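Local coordinates for protein putative fimbriae assembly chaperone (Salmonella typhimurium, PDB 2CO7) that probably acts as a periplasmic chaperone of the PapD-like family, folding and delivering Saf fimbrial subunits for assembly at the cell surface, at residues D84-T87 / D88-T91; E140-A143 / G144-R147. All coordinates share one frame; numbering follows the deposited sequence.

Interaction 1 of 2, residues D84-T87 / D88-T91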
# COMPACT_ATOMS: atom_id res chain seq x y z
N ASP B 84 17.27 -16.87 7.96
CA ASP B 84 16.93 -18.20 8.47
C ASP B 84 15.42 -18.36 8.42
O ASP B 84 14.75 -18.59 9.44
CB ASP B 84 17.49 -18.45 9.86
CG ASP B 84 17.52 -19.95 10.24
OD1 ASP B 84 17.38 -20.26 11.45
OD2 ASP B 84 17.70 -20.82 9.34
N MET B 85 14.90 -18.24 7.21
CA MET B 85 13.47 -18.44 6.98
C MET B 85 13.02 -19.87 7.23
O MET B 85 13.76 -20.82 6.96
CB MET B 85 13.07 -17.92 5.61
CG MET B 85 12.85 -16.39 5.64
SD MET B 85 12.54 -15.65 4.05
CE MET B 85 13.98 -16.25 3.19
N PRO B 86 11.81 -20.03 7.80
CA PRO B 86 11.30 -21.38 8.03
C PRO B 86 11.24 -22.22 6.76
O PRO B 86 11.23 -21.67 5.65
CB PRO B 86 9.89 -21.15 8.62
CG PRO B 86 9.60 -19.70 8.50
CD PRO B 86 10.89 -18.98 8.28
N THR B 87 11.24 -23.54 6.92
CA THR B 87 11.22 -24.43 5.78
C THR B 87 9.84 -25.04 5.56
O THR B 87 9.62 -25.72 4.57
CB THR B 87 12.26 -25.60 5.93
OG1 THR B 87 12.07 -26.26 7.17
CG2 THR B 87 13.69 -25.10 5.86
N ASP B 88 8.92 -24.83 6.52
CA ASP B 88 7.62 -25.55 6.53
C ASP B 88 6.42 -24.63 6.32
O ASP B 88 5.28 -25.05 6.48
CB ASP B 88 7.44 -26.33 7.85
CG ASP B 88 7.19 -25.41 9.05
OD1 ASP B 88 7.55 -24.21 8.95
OD2 ASP B 88 6.64 -25.89 10.08
N ARG B 89 6.68 -23.37 6.01
CA ARG B 89 5.62 -22.41 5.75
C ARG B 89 6.21 -21.26 4.95
O ARG B 89 7.44 -21.02 5.02
CB ARG B 89 5.03 -21.88 7.08
CG ARG B 89 6.05 -21.16 7.95
CD ARG B 89 5.60 -21.13 9.42
NE ARG B 89 5.69 -22.45 10.05
CZ ARG B 89 5.20 -22.77 11.25
NH1 ARG B 89 5.38 -24.00 11.73
NH2 ARG B 89 4.52 -21.89 11.98
N GLU B 90 5.36 -20.55 4.23
CA GLU B 90 5.76 -19.28 3.58
C GLU B 90 6.16 -18.20 4.59
O GLU B 90 5.76 -18.22 5.76
CB GLU B 90 4.59 -18.72 2.76
CG GLU B 90 4.25 -19.61 1.55
CD GLU B 90 3.25 -18.97 0.61
OE1 GLU B 90 2.33 -18.30 1.10
OE2 GLU B 90 3.37 -19.17 -0.62
N THR B 91 6.93 -17.24 4.09
CA THR B 91 7.37 -16.07 4.84
C THR B 91 7.12 -14.89 3.92
O THR B 91 7.52 -14.91 2.76
CB THR B 91 8.88 -16.11 5.20
OG1 THR B 91 9.15 -17.20 6.09
CG2 THR B 91 9.28 -14.80 5.91
O HOH W 1 9.60 -19.46 4.72
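Thr91 meets Pro86 and Met85 where the loop between strands 73-80 and 91-100 turns back on itself. The van der Waals contacts come first. Thr91 OG1 sits 3.3 Å from Pro86 CD and close to Pro86 CG, and the two side chains cross at about a right angle. The methyl CG2 of Thr91 lies 3.8 Å from Met85 SD and also near Met85 CG. The threonine torsion sets OG1 beside the backbone N (chi1 -64°), where it meets Pro86 and also reaches Met85 CG. Farther round the turn, Arg89 CG packs 3.9 Å from Pro86 CG, and these side chains too are roughly perpendicular.

Water joins the two arms of the loop. Water 1 donates to Pro86 O (2.9 Å) and to Arg89 O, and accepts from Thr91 OG1 (2.7 Å).

The charged contact lies between neighbours. Arg89 grips Asp88 side-on, with NE to Asp88 OD1 and NH1 to Asp88 OD2, both at 2.8 Å. The NH1 bond is nearly straight (174°) and reaches the syn side of OD2. NE meets OD1 from above the carboxylate plane. The aliphatic part of Arg89 remains against the proline.

Beyond the loop, Met85 touches Phe130 of strand 116-131. Glu90 forms a salt bridge with Arg131 and accepts a hydrogen bond from Tyr164 N, linking the loop to the 162-164 region. The chemistry is that of a surface turn whose arms are bridged by one water with three partners. The paired bonds from Arg89 restrict rotation of the Asp88 carboxylate.

Interaction 2 of 2, residues E140-A143 / G144-R147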
# COMPACT_ATOMS: atom_id res chain seq x y z
N GLU B 140 -4.40 -21.76 -3.59
CA GLU B 140 -5.75 -22.07 -4.06
C GLU B 140 -6.04 -23.58 -4.09
O GLU B 140 -7.19 -23.97 -3.94
CB GLU B 140 -6.07 -21.37 -5.38
CG GLU B 140 -5.42 -21.98 -6.61
CD GLU B 140 -5.72 -21.22 -7.91
OE1 GLU B 140 -6.76 -20.53 -8.04
OE2 GLU B 140 -4.90 -21.36 -8.85
N ASP B 141 -4.99 -24.40 -4.21
CA ASP B 141 -5.11 -25.85 -4.11
C ASP B 141 -5.71 -26.31 -2.78
O ASP B 141 -6.37 -27.33 -2.75
CB ASP B 141 -3.75 -26.49 -4.28
CG ASP B 141 -3.21 -26.39 -5.70
OD1 ASP B 141 -1.97 -26.56 -5.86
OD2 ASP B 141 -4.03 -26.16 -6.64
N VAL B 142 -5.43 -25.56 -1.71
CA VAL B 142 -5.81 -25.94 -0.33
C VAL B 142 -6.70 -24.91 0.36
O VAL B 142 -6.95 -25.03 1.57
CB VAL B 142 -4.57 -26.30 0.58
CG1 VAL B 142 -3.89 -27.60 0.08
CG2 VAL B 142 -3.53 -25.18 0.65
N ALA B 143 -7.19 -23.91 -0.38
CA ALA B 143 -7.98 -22.80 0.20
C ALA B 143 -9.36 -23.25 0.72
O ALA B 143 -9.95 -22.57 1.58
CB ALA B 143 -8.13 -21.63 -0.79
N GLY B 144 -9.84 -24.39 0.24
CA GLY B 144 -11.05 -25.03 0.76
C GLY B 144 -10.84 -25.63 2.15
O GLY B 144 -11.79 -26.18 2.75
N ASN B 145 -9.62 -25.54 2.68
CA ASN B 145 -9.37 -26.03 4.04
C ASN B 145 -9.45 -24.99 5.12
O ASN B 145 -9.25 -25.31 6.29
CB ASN B 145 -8.07 -26.79 4.10
CG ASN B 145 -8.15 -28.09 3.35
OD1 ASN B 145 -9.25 -28.57 3.03
ND2 ASN B 145 -7.01 -28.66 3.06
N LEU B 146 -9.79 -23.77 4.73
CA LEU B 146 -10.03 -22.69 5.68
C LEU B 146 -11.23 -23.07 6.52
O LEU B 146 -12.17 -23.64 5.99
CB LEU B 146 -10.30 -21.36 4.96
CG LEU B 146 -9.11 -20.85 4.13
CD1 LEU B 146 -9.30 -19.39 3.76
CD2 LEU B 146 -7.81 -21.03 4.89
N ARG B 147 -11.17 -22.81 7.82
CA ARG B 147 -12.28 -23.11 8.74
C ARG B 147 -12.85 -21.79 9.24
O ARG B 147 -12.09 -20.90 9.61
CB ARG B 147 -11.78 -23.97 9.91
CG ARG B 147 -12.92 -24.44 10.82
CD ARG B 147 -12.54 -25.60 11.72
NE ARG B 147 -12.21 -25.09 13.04
CZ ARG B 147 -12.95 -25.22 14.13
NH1 ARG B 147 -14.10 -25.90 14.14
NH2 ARG B 147 -12.51 -24.68 15.26
O HOH W 2 -9.20 -26.82 -1.49
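Leu146 closes over the carbonyl of Ala143 near the short, weakly bonded helix at about residues 139-142. This is the tight side. Leu146 CG lies 3.2 Å from Ala143 O, and Leu146 CB is at 3.6 Å from the same oxygen. The backbone N of Leu146 also points to Ala143 O, but at 3.4 Å the hydrogen bond is weak. Leu146 CG stands beside its own backbone N (chi1 -63°), which brings the branch point close to the oxygen that N-H addresses. Both residues are buried. Ala143 packs on Val205 and Phe216, and Leu146 on Trp203 and Val157, so this side faces strands of the C-terminal part of the chain.

The firmer bond is one residue back. Asn145 N donates to Val142 O at 2.9 Å, with an N-H...O angle of 152°. The donor stands above the carbonyl plane, 48° out of it. Asn145 CB also comes within 3.3 Å of Val142 O, while the amide end lies farther off, with Asn145 ND2 3.9 Å from Val142 O.

The solvent side holds Gly144 and Asn145, which are both exposed. Here water 2 spans one turn of chain. It donates to Asp141 O and accepts from Gly144 N, both at 3.1 Å. The water stands in for a direct bond from Gly144 N to Asp141 O.

Two successive i to i+3 backbone bonds, the second weak, are the pattern of consecutive 3-10-like turns. The turns lead from this helical region into strand 147-151, where Arg147 pairs with Glu158 of strand 154-159.

Interaction 1 comes first along the chain and interaction 2 follows in series. Their centres are 19 Å apart, and their nearest atoms are about 9 Å apart without touching. Interaction 1 lies in the loop that leads into strand 91-100 of the eight-stranded sheet, in the N-terminal half. Interaction 2 leads into strand 147-151 of a separate three-stranded sheet. The 161-164 region is common ground: Glu90 touches Phe163 and bonds to Tyr164, while Val142 packs on Thr161 and Phe163. Both contacts border this loop of the C-terminal half, between strands 154-159 and 167-168. Interaction 1 thus lies at the junction of the two halves, consistent with the two-domain build of PapD-like chaperones.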